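Local coordinates for protein putative TIM-barrel metal-dependent hydrolase (PDB 4DZI) that is probably a metal-dependent hydrolase of the amidohydrolase superfamily, with a TIM-barrel fold and a two-metal site occupied here by cadmium, at residues L171-D182 with S212-L220. Residues are numbered along the deposited sequence; the frame is centred on the assembly and turned at random.
Sequences LADPTRAVEEVD and SHDPVWARL
Arg-219 of helix 214-223 reaches over to Asp-182 and Val-178 of helix 174-186. Its CB packs on Val-181 CG1 at 3.8 Å, and the chain then bends at chi2 (-68°) and again at chi3, running CG and CD past Asp-182 OD1 (4.0 and 3.5 Å) and turning the guanidinium side-on to the carboxylate. NE donates to Asp-182 OD1 (2.8 Å) and NH2 to Asp-182 OD2 (2.9 Å). Both oxygens receive these bonds on their syn lone pairs, while the carboxylate oxygens sit 20° out of the guanidinium plane. These paired bonds hold the group side-on, and Val-178 CG1 rests over one face near the rim, against CZ and NH2, with NH1 at 3.9 Å from that methyl.

Further in, Val-216 is a knob in a hole formed by Pro-174, Ala-177, Val-178 and Val-181. With CG2 anti to its carbonyl carbon, that methyl reaches both Ala-177 CB and Leu-171 CD2; the latter pair is tight, at 3.4 Å. The other Leu-171 methyl, CD1, makes a CH-pi contact over one face of His-213 and also touches Trp-217 CZ2. Pro-174 CG meets the same imidazole at its edge, and the ring's NE2 is hydrogen-bonded to Arg-206. At this end, a water donates to Ser-212 O, with weak links to Pro-174 O and Val-216 N.

Helices 174-186 and 214-223 run nearly parallel, the axes of their contacting segments 15° apart and 8.9 Å at closest approach, as neighbours in the outer helical layer of the barrel. The following strands, 192-193 and 227-230, are adjacent and parallel, and helix 136-153 packs against the first helix at Arg-176.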
loop_
_atom_site.group_PDB
_atom_site.type_symbol
_atom_site.label_atom_id
_atom_site.label_comp_id
_atom_site.label_asym_id
_atom_site.label_seq_id
_atom_site.Cartn_x
_atom_site.Cartn_y
_atom_site.Cartn_z
ATOM N N LEU C 171 -14.775 17.907 0.598
ATOM C CA LEU C 171 -13.893 19.052 0.761
ATOM C C LEU C 171 -13.391 19.601 -0.594
ATOM O O LEU C 171 -12.459 20.424 -0.592
ATOM C CB LEU C 171 -12.677 18.653 1.597
ATOM C CG LEU C 171 -13.017 18.351 3.053
ATOM C CD1 LEU C 171 -11.874 17.683 3.793
ATOM C CD2 LEU C 171 -13.418 19.646 3.724
ATOM N N ALA C 172 -13.986 19.180 -1.715
ATOM C CA ALA C 172 -13.458 19.528 -3.043
ATOM C C ALA C 172 -13.404 21.037 -3.244
ATOM O O ALA C 172 -12.485 21.548 -3.868
ATOM C CB ALA C 172 -14.240 18.842 -4.165
ATOM N N ASP C 173 -14.411 21.738 -2.738
ATOM C CA ASP C 173 -14.381 23.216 -2.701
ATOM C C ASP C 173 -14.497 23.579 -1.229
ATOM O O ASP C 173 -15.586 23.435 -0.637
ATOM C CB ASP C 173 -15.582 23.742 -3.481
ATOM C CG ASP C 173 -15.757 25.270 -3.378
ATOM O OD1 ASP C 173 -15.362 25.886 -2.373
ATOM O OD2 ASP C 173 -16.336 25.838 -4.318
ATOM N N PRO C 174 -13.383 23.995 -0.591
ATOM C CA PRO C 174 -13.464 24.036 0.859
ATOM C C PRO C 174 -14.367 25.124 1.436
ATOM O O PRO C 174 -14.821 24.987 2.568
ATOM C CB PRO C 174 -12.014 24.292 1.295
ATOM C CG PRO C 174 -11.202 23.717 0.201
ATOM C CD PRO C 174 -11.986 23.994 -1.063
ATOM N N THR C 175 -14.618 26.187 0.681
ATOM C CA THR C 175 -15.534 27.237 1.141
ATOM C C THR C 175 -16.965 26.721 1.090
ATOM O O THR C 175 -17.724 26.878 2.055
ATOM C CB THR C 175 -15.435 28.458 0.228
ATOM O OG1 THR C 175 -14.154 29.051 0.421
ATOM C CG2 THR C 175 -16.518 29.474 0.558
ATOM N N ARG C 176 -17.322 26.089 -0.034
ATOM C CA ARG C 176 -18.634 25.461 -0.149
ATOM C C ARG C 176 -18.796 24.310 0.860
ATOM O O ARG C 176 -19.901 24.075 1.347
ATOM C CB ARG C 176 -18.927 25.032 -1.578
ATOM C CG ARG C 176 -20.262 24.339 -1.771
ATOM C CD ARG C 176 -21.435 25.289 -1.591
ATOM N NE ARG C 176 -22.696 24.579 -1.383
ATOM C CZ ARG C 176 -23.448 24.079 -2.360
ATOM N NH1 ARG C 176 -23.068 24.194 -3.628
ATOM N NH2 ARG C 176 -24.586 23.461 -2.065
ATOM N N ALA C 177 -17.692 23.635 1.202
ATOM C CA ALA C 177 -17.730 22.563 2.196
ATOM C C ALA C 177 -18.151 23.075 3.591
ATOM O O ALA C 177 -18.862 22.381 4.323
ATOM C CB ALA C 177 -16.377 21.848 2.259
ATOM N N VAL C 178 -17.666 24.260 3.965
ATOM C CA VAL C 178 -18.051 24.876 5.233
ATOM C C VAL C 178 -19.556 25.171 5.211
ATOM O O VAL C 178 -20.255 24.930 6.204
ATOM C CB VAL C 178 -17.236 26.160 5.570
ATOM C CG1 VAL C 178 -17.864 26.861 6.767
ATOM C CG2 VAL C 178 -15.773 25.855 5.874
ATOM N N GLU C 179 -20.076 25.625 4.075
ATOM C CA GLU C 179 -21.535 25.758 3.943
ATOM C C GLU C 179 -22.276 24.436 4.087
ATOM O O GLU C 179 -23.327 24.389 4.679
ATOM C CB GLU C 179 -21.934 26.389 2.611
ATOM C CG GLU C 179 -21.461 27.823 2.474
ATOM C CD GLU C 179 -21.794 28.397 1.114
ATOM O OE1 GLU C 179 -22.829 27.987 0.542
ATOM O OE2 GLU C 179 -21.018 29.246 0.624
ATOM N N GLU C 180 -21.755 23.366 3.483
ATOM C CA GLU C 180 -22.412 22.081 3.644
ATOM C C GLU C 180 -22.395 21.638 5.106
ATOM O O GLU C 180 -23.369 21.089 5.601
ATOM C CB GLU C 180 -21.745 20.997 2.767
ATOM C CG GLU C 180 -22.645 19.770 2.640
ATOM C CD GLU C 180 -23.869 20.047 1.771
ATOM O OE1 GLU C 180 -23.745 20.825 0.779
ATOM O OE2 GLU C 180 -24.947 19.483 2.054
ATOM N N VAL C 181 -21.271 21.834 5.788
ATOM C CA VAL C 181 -21.168 21.382 7.151
ATOM C C VAL C 181 -22.158 22.189 8.018
ATOM O O VAL C 181 -22.906 21.637 8.809
ATOM C CB VAL C 181 -19.763 21.563 7.736
ATOM C CG1 VAL C 181 -19.816 21.384 9.244
ATOM C CG2 VAL C 181 -18.770 20.593 7.112
ATOM N N ASP C 182 -22.169 23.504 7.846
ATOM C CA ASP C 182 -23.143 24.323 8.577
ATOM C C ASP C 182 -24.577 23.852 8.339
ATOM O O ASP C 182 -25.369 23.778 9.282
ATOM C CB ASP C 182 -22.996 25.811 8.207
ATOM C CG ASP C 182 -21.752 26.436 8.810
ATOM O OD1 ASP C 182 -21.156 25.807 9.720
ATOM O OD2 ASP C 182 -21.369 27.555 8.379
ATOM N N SER C 212 -6.185 24.505 3.804
ATOM C CA SER C 212 -7.444 25.061 3.335
ATOM C C SER C 212 -8.674 24.282 3.862
ATOM O O SER C 212 -9.813 24.752 3.748
ATOM C CB SER C 212 -7.482 25.157 1.802
ATOM O OG SER C 212 -7.550 23.861 1.217
ATOM N N HIS C 213 -8.440 23.112 4.455
ATOM C CA HIS C 213 -9.550 22.343 5.031
ATOM C C HIS C 213 -9.765 22.647 6.478
ATOM O O HIS C 213 -10.720 22.152 7.082
ATOM C CB HIS C 213 -9.294 20.840 4.866
ATOM C CG HIS C 213 -9.015 20.435 3.433
ATOM N ND1 HIS C 213 -8.358 19.290 3.116
ATOM C CD2 HIS C 213 -9.333 21.048 2.234
ATOM C CE1 HIS C 213 -8.256 19.198 1.785
ATOM N NE2 HIS C 213 -8.870 20.253 1.239
ATOM N N ASP C 214 -8.873 23.436 7.076
ATOM C CA ASP C 214 -8.992 23.721 8.497
ATOM C C ASP C 214 -10.369 24.259 8.944
ATOM O O ASP C 214 -10.841 23.901 10.011
ATOM C CB ASP C 214 -7.889 24.676 8.953
ATOM C CG ASP C 214 -6.568 23.963 9.121
ATOM O OD1 ASP C 214 -6.611 22.757 9.471
ATOM O OD2 ASP C 214 -5.502 24.585 8.877
ATOM N N PRO C 215 -10.994 25.129 8.145
ATOM C CA PRO C 215 -12.303 25.623 8.602
ATOM C C PRO C 215 -13.369 24.508 8.766
ATOM O O PRO C 215 -14.127 24.519 9.728
ATOM C CB PRO C 215 -12.679 26.636 7.520
ATOM C CG PRO C 215 -11.338 27.142 7.043
ATOM C CD PRO C 215 -10.470 25.914 7.006
ATOM N N VAL C 216 -13.381 23.538 7.854
ATOM C CA VAL C 216 -14.248 22.357 8.003
ATOM C C VAL C 216 -13.912 21.551 9.270
ATOM O O VAL C 216 -14.805 21.220 10.046
ATOM C CB VAL C 216 -14.176 21.459 6.743
ATOM C CG1 VAL C 216 -14.908 20.129 6.982
ATOM C CG2 VAL C 216 -14.772 22.195 5.540
ATOM N N TRP C 217 -12.655 21.161 9.462
ATOM C CA TRP C 217 -12.332 20.392 10.677
ATOM C C TRP C 217 -12.643 21.161 11.933
ATOM O O TRP C 217 -13.074 20.563 12.934
ATOM C CB TRP C 217 -10.873 19.979 10.746
ATOM C CG TRP C 217 -10.394 19.216 9.543
ATOM C CD1 TRP C 217 -9.293 19.513 8.729
ATOM C CD2 TRP C 217 -10.989 18.015 8.953
ATOM N NE1 TRP C 217 -9.149 18.583 7.737
ATOM C CE2 TRP C 217 -10.152 17.669 7.799
ATOM C CE3 TRP C 217 -12.102 17.199 9.266
ATOM C CZ2 TRP C 217 -10.407 16.552 7.012
ATOM C CZ3 TRP C 217 -12.354 16.090 8.455
ATOM C CH2 TRP C 217 -11.530 15.779 7.352
ATOM N N ALA C 218 -12.432 22.479 11.908
ATOM C CA ALA C 218 -12.771 23.278 13.099
ATOM C C ALA C 218 -14.290 23.270 13.383
ATOM O O ALA C 218 -14.705 23.156 14.551
ATOM C CB ALA C 218 -12.239 24.718 12.986
ATOM N N ARG C 219 -15.116 23.391 12.336
ATOM C CA ARG C 219 -16.563 23.285 12.550
ATOM C C ARG C 219 -16.953 21.946 13.201
ATOM O O ARG C 219 -17.751 21.900 14.129
ATOM C CB ARG C 219 -17.358 23.485 11.265
ATOM C CG ARG C 219 -17.357 24.892 10.686
ATOM C CD ARG C 219 -18.115 25.904 11.540
ATOM N NE ARG C 219 -18.771 26.915 10.694
ATOM C CZ ARG C 219 -18.173 27.964 10.123
ATOM N NH1 ARG C 219 -16.868 28.191 10.279
ATOM N NH2 ARG C 219 -18.893 28.799 9.379
ATOM N N LEU C 220 -16.396 20.840 12.715
ATOM C CA LEU C 220 -16.800 19.547 13.261
ATOM C C LEU C 220 -16.296 19.386 14.688
ATOM O O LEU C 220 -16.981 18.850 15.558
ATOM C CB LEU C 220 -16.236 18.405 12.384
ATOM C CG LEU C 220 -16.835 18.368 10.986
ATOM C CD1 LEU C 220 -16.077 17.354 10.135
ATOM C CD2 LEU C 220 -18.308 17.999 11.080
HETATM O O HOH W 1 -12.367 24.266 4.720
#